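Local coordinates for periplasmic sugar-binding protein (Chloroflexus aurantiacus, PDB 4RXU) that binds beta-D-glucose in the cleft between its two lobes, probably delivering sugar to an ABC-type transporter, at residues V269-K281 with D289-R301. Numbering follows the deposited sequence.
Sequences VTEYFVTGQDAEK and DGRQSMTVFKDVR. With BGC (beta-D-glucopyranose), chain C.
K298 crosses the amide end of Q277, its NZ giving a hydrogen bond to OE1 at 2.7 Å, tilted from the carbonyl plane. The pair illustrates second-shell support: Q277, itself held through NE2 by P251 O, stands behind the pocket and steadies the lysine that binds the sugar. With its chain bent at chi3 (-56°), K298 carries NZ to the glucose, where it donates to O2 (2.9 Å) and O3, while D278 receives O3 on OD1 and O4 on OD2. The D278 OD1 to K298 NZ salt bridge is long, 3.9 Å. A methionine in place of K298 would probably cost Q277 OE1 and the O2 and O3 hydroxyls the bonds from this ammonium, and take a positive charge from beside D278. D278 N bonds V296 O almost straight (175°), and T295 OG1, also bonded to D253, accepts from A279 N. Farther along, S293 OG takes V274 N at 2.9 Å, and Y272 OH donates to R291 O at the ring edge. Segment 289-301 passes from beside the parallel-sheet lobe, near helix 135-148, into strand 295-298 of the other lobe's mixed sheet; a single bridge joins Q277 and V296 there, consistent with an interlobe crossover of a periplasmic binding protein.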
loop_
_atom_site.group_PDB
_atom_site.type_symbol
_atom_site.label_atom_id
_atom_site.label_comp_id
_atom_site.label_asym_id
_atom_site.label_seq_id
_atom_site.Cartn_x
_atom_site.Cartn_y
_atom_site.Cartn_z
ATOM N N VAL A 269 -15.093 -1.419 23.872
ATOM C CA VAL A 269 -14.676 -2.315 22.788
ATOM C C VAL A 269 -14.211 -3.613 23.431
ATOM O O VAL A 269 -13.131 -3.685 24.029
ATOM C CB VAL A 269 -13.567 -1.691 21.920
ATOM C CG1 VAL A 269 -13.054 -2.691 20.880
ATOM C CG2 VAL A 269 -14.090 -0.433 21.246
ATOM N N THR A 270 -15.058 -4.625 23.342
ATOM C CA THR A 270 -14.760 -5.912 23.982
ATOM C C THR A 270 -13.880 -6.803 23.128
ATOM O O THR A 270 -13.214 -7.686 23.643
ATOM C CB THR A 270 -16.034 -6.673 24.368
ATOM O OG1 THR A 270 -16.857 -6.840 23.201
ATOM C CG2 THR A 270 -16.776 -5.907 25.500
ATOM N N GLU A 271 -13.885 -6.573 21.824
ATOM C CA GLU A 271 -13.041 -7.316 20.905
ATOM C C GLU A 271 -12.946 -6.527 19.619
ATOM O O GLU A 271 -13.922 -5.920 19.219
ATOM C CB GLU A 271 -13.611 -8.708 20.578
ATOM C CG GLU A 271 -12.565 -9.600 19.908
ATOM C CD GLU A 271 -13.051 -11.000 19.556
ATOM O OE1 GLU A 271 -14.241 -11.301 19.777
ATOM O OE2 GLU A 271 -12.230 -11.810 19.054
ATOM N N TYR A 272 -11.795 -6.555 18.959
ATOM C CA TYR A 272 -11.691 -5.942 17.646
ATOM C C TYR A 272 -10.905 -6.852 16.713
ATOM O O TYR A 272 -9.997 -7.603 17.132
ATOM C CB TYR A 272 -11.060 -4.544 17.684
ATOM C CG TYR A 272 -9.617 -4.528 18.121
ATOM C CD1 TYR A 272 -8.584 -4.757 17.214
ATOM C CD2 TYR A 272 -9.280 -4.242 19.445
ATOM C CE1 TYR A 272 -7.256 -4.759 17.628
ATOM C CE2 TYR A 272 -7.954 -4.232 19.873
ATOM C CZ TYR A 272 -6.948 -4.497 18.972
ATOM O OH TYR A 272 -5.644 -4.488 19.418
ATOM N N PHE A 273 -11.311 -6.793 15.446
ATOM C CA PHE A 273 -10.622 -7.407 14.325
ATOM C C PHE A 273 -10.066 -6.283 13.470
ATOM O O PHE A 273 -10.792 -5.354 13.127
ATOM C CB PHE A 273 -11.599 -8.274 13.534
ATOM C CG PHE A 273 -12.129 -9.432 14.317
ATOM C CD1 PHE A 273 -13.264 -9.302 15.111
ATOM C CD2 PHE A 273 -11.478 -10.647 14.272
ATOM C CE1 PHE A 273 -13.738 -10.377 15.838
ATOM C CE2 PHE A 273 -11.948 -11.722 14.998
ATOM C CZ PHE A 273 -13.076 -11.583 15.782
ATOM N N VAL A 274 -8.772 -6.310 13.172
ATOM C CA VAL A 274 -8.144 -5.216 12.436
ATOM C C VAL A 274 -7.179 -5.759 11.388
ATOM O O VAL A 274 -6.416 -6.712 11.619
ATOM C CB VAL A 274 -7.396 -4.208 13.346
ATOM C CG1 VAL A 274 -6.219 -4.852 14.076
ATOM C CG2 VAL A 274 -6.974 -2.988 12.541
ATOM N N THR A 275 -7.212 -5.104 10.233
ATOM C CA THR A 275 -6.448 -5.488 9.061
ATOM C C THR A 275 -5.168 -4.677 8.962
ATOM O O THR A 275 -4.910 -3.822 9.787
ATOM C CB THR A 275 -7.292 -5.308 7.784
ATOM O OG1 THR A 275 -7.610 -3.930 7.603
ATOM C CG2 THR A 275 -8.541 -6.116 7.863
ATOM N N GLY A 276 -4.358 -4.986 7.953
ATOM C CA GLY A 276 -3.136 -4.228 7.665
ATOM C C GLY A 276 -2.460 -4.733 6.406
ATOM O O GLY A 276 -3.003 -5.549 5.683
ATOM N N GLN A 277 -1.287 -4.186 6.118
ATOM C CA GLN A 277 -0.442 -4.703 5.054
ATOM C C GLN A 277 0.980 -4.196 5.222
ATOM O O GLN A 277 1.192 -3.172 5.857
ATOM C CB GLN A 277 -0.936 -4.299 3.659
ATOM C CG GLN A 277 -0.746 -2.832 3.327
ATOM C CD GLN A 277 -1.207 -2.516 1.924
ATOM O OE1 GLN A 277 -0.657 -3.024 0.944
ATOM N NE2 GLN A 277 -2.229 -1.686 1.819
ATOM N N ASP A 278 1.895 -4.968 4.630
ATOM C CA ASP A 278 3.342 -4.693 4.472
ATOM C C ASP A 278 4.199 -5.617 5.351
ATOM O O ASP A 278 5.411 -5.690 5.167
ATOM C CB ASP A 278 3.731 -3.246 4.797
ATOM C CG ASP A 278 3.144 -2.212 3.825
ATOM O OD1 ASP A 278 2.641 -2.561 2.732
ATOM O OD2 ASP A 278 3.247 -1.015 4.169
ATOM N N ALA A 279 3.578 -6.307 6.316
ATOM C CA ALA A 279 4.327 -7.192 7.220
ATOM C C ALA A 279 5.502 -6.460 7.874
ATOM O O ALA A 279 6.600 -6.998 8.013
ATOM C CB ALA A 279 4.781 -8.469 6.518
ATOM N N GLU A 280 5.247 -5.237 8.320
ATOM C CA GLU A 280 6.228 -4.519 9.123
ATOM C C GLU A 280 6.500 -5.335 10.395
ATOM O O GLU A 280 5.597 -5.932 10.965
ATOM C CB GLU A 280 5.731 -3.108 9.457
ATOM C CG GLU A 280 5.608 -2.197 8.211
ATOM C CD GLU A 280 6.936 -1.774 7.575
ATOM O OE1 GLU A 280 7.996 -1.860 8.242
ATOM O OE2 GLU A 280 6.920 -1.338 6.400
ATOM N N LYS A 281 7.748 -5.329 10.850
ATOM C CA LYS A 281 8.150 -6.158 11.986
ATOM C C LYS A 281 7.277 -5.912 13.208
ATOM O O LYS A 281 6.853 -6.858 13.868
ATOM C CB LYS A 281 9.637 -5.983 12.290
ATOM C CG LYS A 281 10.509 -6.558 11.181
ATOM C CD LYS A 281 11.991 -6.400 11.457
ATOM C CE LYS A 281 12.859 -6.905 10.332
ATOM N NZ LYS A 281 14.299 -6.722 10.668
ATOM N N ASP A 289 1.213 -11.396 19.184
ATOM C CA ASP A 289 0.725 -11.054 20.505
ATOM C C ASP A 289 -0.778 -10.821 20.587
ATOM O O ASP A 289 -1.290 -10.482 21.664
ATOM C CB ASP A 289 1.424 -9.808 21.022
ATOM C CG ASP A 289 2.911 -10.006 21.274
ATOM O OD1 ASP A 289 3.392 -11.146 21.376
ATOM O OD2 ASP A 289 3.615 -8.992 21.380
ATOM N N GLY A 290 -1.488 -11.005 19.482
ATOM C CA GLY A 290 -2.941 -10.893 19.483
ATOM C C GLY A 290 -3.487 -9.475 19.474
ATOM O O GLY A 290 -4.607 -9.250 19.903
ATOM N N ARG A 291 -2.694 -8.537 18.981
ATOM C CA ARG A 291 -3.076 -7.110 18.974
ATOM C C ARG A 291 -3.425 -6.596 17.596
ATOM O O ARG A 291 -4.045 -5.544 17.491
ATOM C CB ARG A 291 -1.968 -6.238 19.554
ATOM C CG ARG A 291 -1.516 -6.637 20.953
ATOM C CD ARG A 291 -0.800 -5.510 21.630
ATOM N NE ARG A 291 -1.800 -4.509 21.952
ATOM C CZ ARG A 291 -1.567 -3.220 22.129
ATOM N NH1 ARG A 291 -0.346 -2.724 22.028
ATOM N NH2 ARG A 291 -2.588 -2.428 22.407
ATOM N N GLN A 292 -3.057 -7.344 16.557
ATOM C CA GLN A 292 -3.466 -7.046 15.194
ATOM C C GLN A 292 -3.858 -8.382 14.600
ATOM O O GLN A 292 -3.236 -9.384 14.880
ATOM C CB GLN A 292 -2.307 -6.418 14.424
ATOM C CG GLN A 292 -2.553 -6.219 12.926
ATOM C CD GLN A 292 -1.435 -5.450 12.219
ATOM O OE1 GLN A 292 -0.713 -4.635 12.825
ATOM N NE2 GLN A 292 -1.346 -5.640 10.901
ATOM N N SER A 293 -4.901 -8.414 13.797
ATOM C CA SER A 293 -5.474 -9.693 13.360
ATOM C C SER A 293 -4.752 -10.311 12.175
ATOM O O SER A 293 -4.564 -11.518 12.085
ATOM C CB SER A 293 -6.969 -9.526 13.009
ATOM O OG SER A 293 -7.651 -8.864 14.037
ATOM N N MET A 294 -4.369 -9.465 11.236
ATOM C CA MET A 294 -3.748 -9.925 10.012
ATOM C C MET A 294 -2.971 -8.829 9.357
ATOM O O MET A 294 -3.180 -7.658 9.626
ATOM C CB MET A 294 -4.781 -10.437 9.004
ATOM C CG MET A 294 -5.723 -9.363 8.457
ATOM S SD MET A 294 -5.148 -8.437 6.946
ATOM C CE MET A 294 -5.947 -9.452 5.684
ATOM N N THR A 295 -2.076 -9.246 8.469
ATOM C CA THR A 295 -1.440 -8.328 7.546
ATOM C C THR A 295 -1.392 -8.988 6.164
ATOM O O THR A 295 -1.243 -10.198 6.032
ATOM C CB THR A 295 -0.015 -7.894 8.000
ATOM O OG1 THR A 295 0.455 -6.793 7.203
ATOM C CG2 THR A 295 0.978 -9.054 7.908
ATOM N N VAL A 296 -1.501 -8.170 5.132
ATOM C CA VAL A 296 -1.285 -8.619 3.769
ATOM C C VAL A 296 0.212 -8.506 3.458
ATOM O O VAL A 296 0.792 -7.418 3.477
ATOM C CB VAL A 296 -2.153 -7.899 2.722
ATOM C CG1 VAL A 296 -1.810 -8.428 1.343
ATOM C CG2 VAL A 296 -3.636 -8.120 3.019
ATOM N N PHE A 297 0.835 -9.657 3.209
ATOM C CA PHE A 297 2.266 -9.736 2.930
ATOM C C PHE A 297 2.481 -9.487 1.452
ATOM O O PHE A 297 1.912 -10.178 0.622
ATOM C CB PHE A 297 2.790 -11.128 3.299
ATOM C CG PHE A 297 4.194 -11.426 2.824
ATOM C CD1 PHE A 297 5.235 -10.537 3.077
ATOM C CD2 PHE A 297 4.477 -12.594 2.126
ATOM C CE1 PHE A 297 6.517 -10.816 2.646
ATOM C CE2 PHE A 297 5.771 -12.874 1.699
ATOM C CZ PHE A 297 6.780 -11.975 1.951
ATOM N N LYS A 298 3.310 -8.494 1.150
ATOM C CA LYS A 298 3.698 -8.122 -0.206
ATOM C C LYS A 298 5.213 -8.301 -0.303
ATOM O O LYS A 298 5.959 -7.569 0.345
ATOM C CB LYS A 298 3.270 -6.678 -0.504
ATOM C CG LYS A 298 1.838 -6.358 -0.067
ATOM C CD LYS A 298 1.210 -5.145 -0.706
ATOM C CE LYS A 298 2.042 -3.902 -0.496
ATOM N NZ LYS A 298 1.251 -2.711 -0.921
ATOM N N ASP A 299 5.658 -9.321 -1.032
ATOM C CA ASP A 299 7.058 -9.695 -1.003
ATOM C C ASP A 299 7.873 -8.685 -1.792
ATOM O O ASP A 299 7.991 -8.766 -3.006
ATOM C CB ASP A 299 7.235 -11.129 -1.526
ATOM C CG ASP A 299 8.599 -11.703 -1.242
ATOM O OD1 ASP A 299 9.564 -10.918 -1.050
ATOM O OD2 ASP A 299 8.697 -12.951 -1.212
ATOM N N VAL A 300 8.424 -7.724 -1.058
ATOM C CA VAL A 300 9.240 -6.662 -1.637
ATOM C C VAL A 300 10.465 -7.199 -2.360
ATOM O O VAL A 300 10.973 -6.565 -3.277
ATOM C CB VAL A 300 9.604 -5.606 -0.556
ATOM C CG1 VAL A 300 10.539 -4.544 -1.122
ATOM C CG2 VAL A 300 8.353 -4.930 -0.008
ATOM N N ARG A 301 10.959 -8.370 -1.977
ATOM C CA ARG A 301 12.054 -8.970 -2.754
ATOM C C ARG A 301 11.661 -9.205 -4.217
ATOM O O ARG A 301 12.451 -8.984 -5.136
ATOM C CB ARG A 301 12.508 -10.309 -2.144
ATOM C CG ARG A 301 12.913 -10.204 -0.690
ATOM C CD ARG A 301 13.187 -11.564 -0.094
ATOM N NE ARG A 301 11.989 -12.384 -0.084
ATOM C CZ ARG A 301 11.925 -13.618 0.389
ATOM N NH1 ARG A 301 13.017 -14.202 0.885
ATOM N NH2 ARG A 301 10.770 -14.271 0.334
HETATM C C2 BGC C . 2.175 1.021 -0.529
HETATM C C3 BGC C . 1.941 0.386 0.827
HETATM C C4 BGC C . 2.346 1.368 1.917
HETATM C C5 BGC C . 1.672 2.726 1.716
HETATM C C6 BGC C . 2.161 3.791 2.672
HETATM C C1 BGC C . 1.302 2.264 -0.519
HETATM O O1 BGC C . 1.202 2.863 -1.778
HETATM O O2 BGC C . 1.791 0.101 -1.557
HETATM O O3 BGC C . 2.716 -0.807 0.896
HETATM O O4 BGC C . 1.875 0.863 3.182
HETATM O O5 BGC C . 1.881 3.193 0.398
HETATM O O6 BGC C . 3.589 3.862 2.704
HETATM O O HOH W 1 -4.619 -4.848 21.976
HETATM O O HOH W 2 5.116 -7.059 2.832
#